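Local coordinates for putative cytoplasmic protein (Salmonella typhimurium LT2, PDB 2Q02) that binds zinc inside a xylose isomerase-like TIM barrel and may act as an isomerase, although its substrate and exact function are unknown, at residues M2-I15 and E234-F247. Sequence-based numbering, arbitrary orientation.
Sequences MNIEKTRFCINRKI and ENMGYRGIYAFEPF. With ZN (zinc ion), chain E.
R8, just ahead of the first barrel strand, meets E234, near the end of helix 226-235, end-on. NH1 of R8 reaches OE1 of E234 at 3.1 Å, nearly straight (165°). NH2 reaches OE2 of E234 at 3.0 Å, and both bonds use the syn sides of the carboxylate. A bend at chi3 (62°) swings the guanidinium so that NE and NH2 also pinch G240 O side-on, NE at 2.9 Å, within the guanidinium plane. The R239 backbone covers one face of that group, and the R239 side chain pairs with E234 OE1. On its anti side, E234 OE2 takes the Y242 hydroxyl (OH to OE2 2.7 Å), so this oxygen accepts from both R8 NH2 and Y242.

Farther along, strands 9-12 and 242-244, first and last of the TIM barrel, run parallel and close it, joined by a ladder from Y242 N to R8 O through to N12 N and F244 O. F9 and F244 lie on one sheet face, their rings near parallel but slid apart; C10 CB packs on A243 CB (3.6 Å) on the other. Beyond the strands, K14 lays CG over one face of F247. With CG of N12 anti to the backbone nitrogen (chi1 -168°), its amide lies beside E245 (ND2 to CG 3.6 Å), while OD1 accepts from K14 N, an Asx turn, and from R39. The chemistry divides by end: a charge network ties the helix end and the 237-240 turn to the residue ahead of the first strand, and at the other E245 puts OE1 on zinc (2.1 Å), with E139, D170 and H197, and OE2 in a salt bridge with R39.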
HETATM    1  N   MSE A   2     -14.661 -12.332 -12.983  1.00 50.92           N
HETATM    2  CA  MSE A   2     -13.943 -12.622 -11.742  1.00 49.52           C
HETATM    3  C   MSE A   2     -14.855 -12.470 -10.532  1.00 48.41           C
HETATM    4  O   MSE A   2     -15.627 -11.502 -10.420  1.00 48.62           O
HETATM    5  CB  MSE A   2     -12.724 -11.719 -11.569  1.00 50.57           C
HETATM    6  CG  MSE A   2     -11.594 -11.985 -12.579  1.00 55.29           C
HETATM    7 SE   MSE A   2      -9.957 -11.027 -12.080  0.75 53.55          SE
HETATM    8  CE  MSE A   2     -10.420  -9.273 -12.481  1.00 54.20           C
ATOM      9  N   ASN A   3     -14.733 -13.430  -9.616  1.00 48.03           N
ATOM     10  CA  ASN A   3     -15.511 -13.434  -8.394  1.00 48.34           C
ATOM     11  C   ASN A   3     -14.557 -13.105  -7.255  1.00 47.59           C
ATOM     12  O   ASN A   3     -13.885 -13.985  -6.706  1.00 48.65           O
ATOM     13  CB  ASN A   3     -16.238 -14.783  -8.191  1.00 52.33           C
ATOM     14  CG  ASN A   3     -17.177 -14.762  -6.970  1.00 65.36           C
ATOM     15  OD1 ASN A   3     -18.235 -14.097  -6.980  1.00 77.16           O
ATOM     16  ND2 ASN A   3     -16.773 -15.464  -5.900  1.00 67.65           N
ATOM     17  N   ILE A   4     -14.482 -11.813  -6.946  1.00 47.44           N
ATOM     18  CA  ILE A   4     -13.721 -11.311  -5.823  1.00 46.82           C
ATOM     19  C   ILE A   4     -14.710 -10.832  -4.765  1.00 46.77           C
ATOM     20  O   ILE A   4     -15.520  -9.932  -5.011  1.00 46.65           O
ATOM     21  CB  ILE A   4     -12.778 -10.165  -6.275  1.00 47.04           C
ATOM     22  CG1 ILE A   4     -11.776 -10.680  -7.322  1.00 48.88           C
ATOM     23  CG2 ILE A   4     -12.022  -9.582  -5.079  1.00 48.34           C
ATOM     24  CD1 ILE A   4     -11.069  -9.568  -8.147  1.00 49.61           C
ATOM     25  N   GLU A   5     -14.636 -11.432  -3.583  1.00 46.94           N
ATOM     26  CA  GLU A   5     -15.525 -11.071  -2.484  1.00 47.65           C
ATOM     27  C   GLU A   5     -15.346  -9.581  -2.103  1.00 46.44           C
ATOM     28  O   GLU A   5     -14.208  -9.095  -1.927  1.00 46.96           O
ATOM     29  CB  GLU A   5     -15.246 -11.990  -1.291  1.00 48.46           C
ATOM     30  CG  GLU A   5     -16.432 -12.165  -0.340  1.00 57.29           C
ATOM     31  CD  GLU A   5     -16.184 -13.256   0.721  1.00 58.23           C
ATOM     32  OE1 GLU A   5     -15.174 -14.001   0.605  1.00 70.12           O
ATOM     33  OE2 GLU A   5     -17.001 -13.366   1.673  1.00 67.74           O
ATOM     34  N   LYS A   6     -16.461  -8.851  -2.012  1.00 46.21           N
ATOM     35  CA  LYS A   6     -16.427  -7.388  -1.757  1.00 46.61           C
ATOM     36  C   LYS A   6     -15.636  -7.053  -0.469  1.00 46.79           C
ATOM     37  O   LYS A   6     -14.915  -6.047  -0.396  1.00 46.84           O
ATOM     38  CB  LYS A   6     -17.848  -6.799  -1.695  1.00 45.56           C
ATOM     39  N   THR A   7     -15.803  -7.921   0.532  1.00 47.31           N
ATOM     40  CA  THR A   7     -15.031  -7.956   1.792  1.00 47.62           C
ATOM     41  C   THR A   7     -13.524  -7.717   1.634  1.00 46.35           C
ATOM     42  O   THR A   7     -12.889  -7.130   2.521  1.00 45.16           O
ATOM     43  CB  THR A   7     -15.215  -9.419   2.418  1.00 49.27           C
ATOM     44  OG1 THR A   7     -16.511  -9.519   3.001  1.00 57.13           O
ATOM     45  CG2 THR A   7     -14.143  -9.839   3.479  1.00 50.13           C
ATOM     46  N   ARG A   8     -12.963  -8.254   0.542  1.00 46.37           N
ATOM     47  CA  ARG A   8     -11.522  -8.217   0.268  1.00 46.08           C
ATOM     48  C   ARG A   8     -11.018  -6.861  -0.214  1.00 45.81           C
ATOM     49  O   ARG A   8      -9.820  -6.709  -0.404  1.00 47.38           O
ATOM     50  CB  ARG A   8     -11.128  -9.252  -0.802  1.00 45.01           C
ATOM     51  CG  ARG A   8     -11.268 -10.691  -0.364  1.00 46.77           C
ATOM     52  CD  ARG A   8     -11.023 -11.652  -1.524  1.00 45.86           C
ATOM     53  NE  ARG A   8      -9.665 -11.527  -2.039  1.00 47.93           N
ATOM     54  CZ  ARG A   8      -9.220 -12.086  -3.168  1.00 45.66           C
ATOM     55  NH1 ARG A   8     -10.010 -12.826  -3.924  1.00 43.08           N
ATOM     56  NH2 ARG A   8      -7.970 -11.882  -3.564  1.00 45.07           N
ATOM     57  N   PHE A   9     -11.900  -5.895  -0.453  1.00 45.90           N
ATOM     58  CA  PHE A   9     -11.452  -4.569  -0.901  1.00 45.45           C
ATOM     59  C   PHE A   9     -11.185  -3.643   0.277  1.00 45.00           C
ATOM     60  O   PHE A   9     -11.862  -3.706   1.305  1.00 45.45           O
ATOM     61  CB  PHE A   9     -12.438  -3.950  -1.902  1.00 45.92           C
ATOM     62  CG  PHE A   9     -12.408  -4.604  -3.257  1.00 43.31           C
ATOM     63  CD1 PHE A   9     -11.267  -4.520  -4.058  1.00 40.73           C
ATOM     64  CD2 PHE A   9     -13.515  -5.296  -3.741  1.00 48.35           C
ATOM     65  CE1 PHE A   9     -11.201  -5.132  -5.302  1.00 40.52           C
ATOM     66  CE2 PHE A   9     -13.472  -5.910  -5.019  1.00 48.87           C
ATOM     67  CZ  PHE A   9     -12.301  -5.827  -5.796  1.00 45.05           C
ATOM     68  N   CYS A  10     -10.172  -2.787   0.118  1.00 45.30           N
ATOM     69  CA  CYS A  10      -9.720  -1.855   1.180  1.00 45.26           C
ATOM     70  C   CYS A  10      -9.577  -0.467   0.580  1.00 45.06           C
ATOM     71  O   CYS A  10      -9.121  -0.309  -0.550  1.00 44.93           O
ATOM     72  CB  CYS A  10      -8.358  -2.315   1.738  1.00 45.72           C
ATOM     73  SG  CYS A  10      -7.600  -1.299   3.045  1.00 46.56           S
ATOM     74  N   ILE A  11      -9.983   0.549   1.318  1.00 45.00           N
ATOM     75  CA  ILE A  11      -9.850   1.897   0.813  1.00 44.93           C
ATOM     76  C   ILE A  11      -8.702   2.585   1.539  1.00 46.09           C
ATOM     77  O   ILE A  11      -8.747   2.798   2.758  1.00 46.49           O
ATOM     78  CB  ILE A  11     -11.152   2.707   0.953  1.00 45.84           C
ATOM     79  CG1 ILE A  11     -12.378   1.878   0.503  1.00 44.17           C
ATOM     80  CG2 ILE A  11     -11.037   4.029   0.176  1.00 45.13           C
ATOM     81  CD1 ILE A  11     -12.305   1.332  -0.911  1.00 43.88           C
ATOM     82  N   ASN A  12      -7.676   2.927   0.772  1.00 46.19           N
ATOM     83  CA  ASN A  12      -6.568   3.704   1.287  1.00 46.11           C
ATOM     84  C   ASN A  12      -7.000   5.191   1.437  1.00 46.06           C
ATOM     85  O   ASN A  12      -7.671   5.765   0.554  1.00 45.10           O
ATOM     86  CB  ASN A  12      -5.346   3.539   0.364  1.00 45.89           C
ATOM     87  CG  ASN A  12      -4.069   4.081   0.973  1.00 43.97           C
ATOM     88  OD1 ASN A  12      -4.005   5.257   1.322  1.00 42.64           O
ATOM     89  ND2 ASN A  12      -3.036   3.231   1.081  1.00 41.68           N
ATOM     90  N   ARG A  13      -6.602   5.807   2.555  1.00 45.52           N
ATOM     91  CA  ARG A  13      -7.000   7.182   2.848  1.00 45.99           C
ATOM     92  C   ARG A  13      -6.444   8.242   1.885  1.00 46.32           C
ATOM     93  O   ARG A  13      -6.923   9.376   1.902  1.00 45.90           O
ATOM     94  CB  ARG A  13      -6.652   7.570   4.288  1.00 45.93           C
ATOM     95  CG  ARG A  13      -7.358   8.837   4.737  1.00 45.25           C
ATOM     96  CD  ARG A  13      -6.937   9.318   6.121  1.00 47.71           C
ATOM     97  NE  ARG A  13      -7.636  10.565   6.486  1.00 47.14           N
ATOM     98  CZ  ARG A  13      -7.159  11.501   7.302  1.00 45.19           C
ATOM     99  NH1 ARG A  13      -5.974  11.354   7.876  1.00 46.97           N
ATOM    100  NH2 ARG A  13      -7.875  12.589   7.552  1.00 43.82           N
ATOM    101  N   LYS A  14      -5.452   7.895   1.051  1.00 46.55           N
ATOM    102  CA  LYS A  14      -4.928   8.860   0.065  1.00 46.21           C
ATOM    103  C   LYS A  14      -5.985   9.330  -0.935  1.00 45.78           C
ATOM    104  O   LYS A  14      -5.824  10.390  -1.530  1.00 45.62           O
ATOM    105  CB  LYS A  14      -3.721   8.300  -0.700  1.00 47.33           C
ATOM    106  CG  LYS A  14      -2.766   9.393  -1.259  1.00 47.18           C
ATOM    107  CD  LYS A  14      -1.739   9.838  -0.223  1.00 48.07           C
ATOM    108  CE  LYS A  14      -0.981  11.088  -0.660  1.00 53.42           C
ATOM    109  NZ  LYS A  14      -0.652  12.068   0.454  1.00 53.86           N
ATOM    110  N   ILE A  15      -7.047   8.536  -1.122  1.00 45.94           N
ATOM    111  CA  ILE A  15      -8.157   8.878  -2.033  1.00 45.79           C
ATOM    112  C   ILE A  15      -9.005  10.066  -1.539  1.00 45.83           C
ATOM    113  O   ILE A  15      -9.713  10.695  -2.318  1.00 46.38           O
ATOM    114  CB  ILE A  15      -9.062   7.625  -2.298  1.00 45.07           C
ATOM    115  CG1 ILE A  15      -9.892   7.784  -3.564  1.00 42.58           C
ATOM    116  CG2 ILE A  15      -9.962   7.301  -1.103  1.00 47.68           C
ATOM    117  CD1 ILE A  15     -10.513   6.478  -4.034  1.00 43.89           C
ATOM    118  N   GLU A 234      -5.342 -13.688  -9.113  1.00 42.85           N
ATOM    119  CA  GLU A 234      -6.473 -14.577  -8.862  1.00 43.88           C
ATOM    120  C   GLU A 234      -6.236 -15.991  -9.396  1.00 43.63           C
ATOM    121  O   GLU A 234      -6.560 -16.981  -8.722  1.00 42.26           O
ATOM    122  CB  GLU A 234      -7.766 -14.014  -9.462  1.00 43.74           C
ATOM    123  CG  GLU A 234      -8.363 -12.830  -8.708  1.00 45.12           C
ATOM    124  CD  GLU A 234      -8.439 -13.053  -7.206  1.00 46.03           C
ATOM    125  OE1 GLU A 234      -9.322 -13.818  -6.742  1.00 42.69           O
ATOM    126  OE2 GLU A 234      -7.613 -12.441  -6.499  1.00 42.20           O
ATOM    127  N   ASN A 235      -5.678 -16.076 -10.602  1.00 44.02           N
ATOM    128  CA  ASN A 235      -5.413 -17.363 -11.228  1.00 44.76           C
ATOM    129  C   ASN A 235      -4.289 -18.117 -10.517  1.00 46.00           C
ATOM    130  O   ASN A 235      -4.343 -19.349 -10.415  1.00 46.78           O
ATOM    131  CB  ASN A 235      -5.130 -17.190 -12.717  1.00 44.43           C
ATOM    132  CG  ASN A 235      -6.386 -16.817 -13.502  1.00 46.45           C
ATOM    133  OD1 ASN A 235      -7.454 -17.400 -13.310  1.00 46.47           O
ATOM    134  ND2 ASN A 235      -6.263 -15.841 -14.380  1.00 51.31           N
HETATM  135  N   MSE A 236      -3.307 -17.376  -9.988  1.00 46.51           N
HETATM  136  CA  MSE A 236      -2.198 -17.970  -9.230  1.00 46.15           C
HETATM  137  C   MSE A 236      -2.525 -18.194  -7.742  1.00 45.91           C
HETATM  138  O   MSE A 236      -1.671 -18.662  -6.979  1.00 46.37           O
HETATM  139  CB  MSE A 236      -0.957 -17.113  -9.357  1.00 45.19           C
HETATM  140  CG  MSE A 236      -0.363 -16.986 -10.764  1.00 44.45           C
HETATM  141 SE   MSE A 236       1.049 -15.571 -10.689  0.75 49.30          SE
HETATM  142  CE  MSE A 236       2.240 -16.383  -9.374  1.00 51.43           C
ATOM    143  N   GLY A 237      -3.752 -17.855  -7.343  1.00 45.22           N
ATOM    144  CA  GLY A 237      -4.311 -18.269  -6.054  1.00 44.41           C
ATOM    145  C   GLY A 237      -4.347 -17.213  -4.964  1.00 43.75           C
ATOM    146  O   GLY A 237      -4.553 -17.543  -3.809  1.00 42.22           O
ATOM    147  N   TYR A 238      -4.161 -15.941  -5.310  1.00 44.60           N
ATOM    148  CA  TYR A 238      -4.186 -14.874  -4.296  1.00 45.78           C
ATOM    149  C   TYR A 238      -5.593 -14.687  -3.739  1.00 45.54           C
ATOM    150  O   TYR A 238      -6.515 -14.416  -4.507  1.00 45.56           O
ATOM    151  CB  TYR A 238      -3.707 -13.543  -4.889  1.00 44.98           C
ATOM    152  CG  TYR A 238      -3.641 -12.389  -3.904  1.00 43.52           C
ATOM    153  CD1 TYR A 238      -2.674 -12.350  -2.910  1.00 46.01           C
ATOM    154  CD2 TYR A 238      -4.514 -11.312  -3.998  1.00 43.96           C
ATOM    155  CE1 TYR A 238      -2.581 -11.259  -2.010  1.00 45.07           C
ATOM    156  CE2 TYR A 238      -4.432 -10.219  -3.114  1.00 44.80           C
ATOM    157  CZ  TYR A 238      -3.470 -10.200  -2.120  1.00 44.80           C
ATOM    158  OH  TYR A 238      -3.401  -9.143  -1.238  1.00 41.88           O
ATOM    159  N   ARG A 239      -5.728 -14.797  -2.414  1.00 44.90           N
ATOM    160  CA  ARG A 239      -6.983 -14.545  -1.700  1.00 44.90           C
ATOM    161  C   ARG A 239      -6.877 -13.363  -0.738  1.00 44.71           C
ATOM    162  O   ARG A 239      -7.705 -13.232   0.163  1.00 44.43           O
ATOM    163  CB  ARG A 239      -7.381 -15.789  -0.889  1.00 45.93           C
ATOM    164  CG  ARG A 239      -7.691 -17.007  -1.729  1.00 48.53           C
ATOM    165  CD  ARG A 239      -9.019 -16.840  -2.477  1.00 53.13           C
ATOM    166  NE  ARG A 239      -9.093 -17.743  -3.626  1.00 56.68           N
ATOM    167  CZ  ARG A 239      -8.794 -17.422  -4.890  1.00 55.84           C
ATOM    168  NH1 ARG A 239      -8.410 -16.192  -5.220  1.00 50.98           N
ATOM    169  NH2 ARG A 239      -8.897 -18.351  -5.844  1.00 54.23           N
ATOM    170  N   GLY A 240      -5.867 -12.509  -0.929  1.00 43.86           N
ATOM    171  CA  GLY A 240      -5.590 -11.412  -0.009  1.00 43.80           C
ATOM    172  C   GLY A 240      -6.328 -10.146  -0.371  1.00 43.54           C
ATOM    173  O   GLY A 240      -7.231 -10.166  -1.171  1.00 44.39           O
ATOM    174  N   ILE A 241      -5.924  -9.037   0.216  1.00 43.33           N
ATOM    175  CA  ILE A 241      -6.666  -7.786   0.117  1.00 44.24           C
ATOM    176  C   ILE A 241      -6.198  -6.937  -1.083  1.00 45.71           C
ATOM    177  O   ILE A 241      -4.990  -6.834  -1.381  1.00 45.92           O
ATOM    178  CB  ILE A 241      -6.527  -6.969   1.435  1.00 44.62           C
ATOM    179  CG1 ILE A 241      -7.151  -7.756   2.609  1.00 44.51           C
ATOM    180  CG2 ILE A 241      -7.167  -5.593   1.298  1.00 44.85           C
ATOM    181  CD1 ILE A 241      -6.846  -7.199   3.995  1.00 45.61           C
ATOM    182  N   TYR A 242      -7.171  -6.353  -1.776  1.00 44.69           N
ATOM    183  CA  TYR A 242      -6.925  -5.341  -2.775  1.00 43.75           C
ATOM    184  C   TYR A 242      -7.342  -4.001  -2.172  1.00 43.59           C
ATOM    185  O   TYR A 242      -8.492  -3.813  -1.753  1.00 42.14           O
ATOM    186  CB  TYR A 242      -7.744  -5.635  -4.034  1.00 44.46           C
ATOM    187  CG  TYR A 242      -7.317  -6.884  -4.792  1.00 45.56           C
ATOM    188  CD1 TYR A 242      -6.146  -6.888  -5.552  1.00 43.37           C
ATOM    189  CD2 TYR A 242      -8.098  -8.055  -4.769  1.00 45.75           C
ATOM    190  CE1 TYR A 242      -5.747  -8.004  -6.246  1.00 40.75           C
ATOM    191  CE2 TYR A 242      -7.707  -9.197  -5.480  1.00 45.08           C
ATOM    192  CZ  TYR A 242      -6.520  -9.152  -6.209  1.00 44.75           C
ATOM    193  OH  TYR A 242      -6.094 -10.239  -6.924  1.00 45.27           O
ATOM    194  N   ALA A 243      -6.389  -3.076  -2.138  1.00 44.82           N
ATOM    195  CA  ALA A 243      -6.570  -1.739  -1.571  1.00 44.26           C
ATOM    196  C   ALA A 243      -6.335  -0.737  -2.661  1.00 45.33           C
ATOM    197  O   ALA A 243      -5.332  -0.826  -3.353  1.00 46.02           O
ATOM    198  CB  ALA A 243      -5.577  -1.491  -0.434  1.00 43.43           C
ATOM    199  N   PHE A 244      -7.254   0.223  -2.787  1.00 46.24           N
ATOM    200  CA  PHE A 244      -7.185   1.272  -3.792  1.00 46.13           C
ATOM    201  C   PHE A 244      -6.357   2.437  -3.247  1.00 47.43           C
ATOM    202  O   PHE A 244      -6.669   2.958  -2.173  1.00 46.30           O
ATOM    203  CB  PHE A 244      -8.599   1.730  -4.191  1.00 46.05           C
ATOM    204  CG  PHE A 244      -9.348   0.711  -5.014  1.00 44.80           C
ATOM    205  CD1 PHE A 244      -9.003   0.483  -6.340  1.00 42.88           C
ATOM    206  CD2 PHE A 244     -10.384  -0.036  -4.457  1.00 47.91           C
ATOM    207  CE1 PHE A 244      -9.680  -0.473  -7.103  1.00 46.57           C
ATOM    208  CE2 PHE A 244     -11.091  -0.985  -5.225  1.00 46.52           C
ATOM    209  CZ  PHE A 244     -10.731  -1.207  -6.542  1.00 45.83           C
ATOM    210  N   GLU A 245      -5.291   2.806  -3.977  1.00 47.95           N
ATOM    211  CA  GLU A 245      -4.316   3.818  -3.525  1.00 47.87           C
ATOM    212  C   GLU A 245      -3.944   4.810  -4.657  1.00 46.16           C
ATOM    213  O   GLU A 245      -2.847   4.779  -5.197  1.00 46.91           O
ATOM    214  CB  GLU A 245      -3.055   3.152  -2.921  1.00 46.58           C
ATOM    215  CG  GLU A 245      -2.055   4.149  -2.282  1.00 48.53           C
ATOM    216  CD  GLU A 245      -0.662   3.565  -2.033  1.00 49.69           C
ATOM    217  OE1 GLU A 245      -0.145   2.819  -2.889  1.00 55.74           O
ATOM    218  OE2 GLU A 245      -0.053   3.867  -0.986  1.00 52.88           O
ATOM    219  N   PRO A 246      -4.872   5.688  -5.025  1.00 45.57           N
ATOM    220  CA  PRO A 246      -4.512   6.797  -5.892  1.00 46.70           C
ATOM    221  C   PRO A 246      -3.712   7.904  -5.163  1.00 47.53           C
ATOM    222  O   PRO A 246      -3.794   8.019  -3.935  1.00 46.75           O
ATOM    223  CB  PRO A 246      -5.874   7.311  -6.344  1.00 45.59           C
ATOM    224  CG  PRO A 246      -6.749   7.035  -5.216  1.00 45.08           C
ATOM    225  CD  PRO A 246      -6.302   5.714  -4.680  1.00 46.15           C
ATOM    226  N   PHE A 247      -2.949   8.697  -5.928  1.00 48.94           N
ATOM    227  CA  PHE A 247      -2.094   9.792  -5.387  1.00 48.47           C
ATOM    228  C   PHE A 247      -2.300  11.187  -6.019  1.00 47.65           C
ATOM    229  O   PHE A 247      -1.862  12.198  -5.454  1.00 46.65           O
ATOM    230  CB  PHE A 247      -0.622   9.445  -5.600  1.00 48.80           C
ATOM    231  CG  PHE A 247      -0.029   8.634  -4.524  1.00 49.20           C
ATOM    232  CD1 PHE A 247       0.526   9.247  -3.410  1.00 53.16           C
ATOM    233  CD2 PHE A 247       0.019   7.248  -4.634  1.00 52.48           C
ATOM    234  CE1 PHE A 247       1.094   8.493  -2.392  1.00 51.29           C
ATOM    235  CE2 PHE A 247       0.596   6.478  -3.636  1.00 51.25           C
ATOM    236  CZ  PHE A 247       1.138   7.105  -2.506  1.00 54.68           C
TER
HETATM  237 ZN    ZN E 300       1.492   1.454  -2.736  1.00 45.13          ZN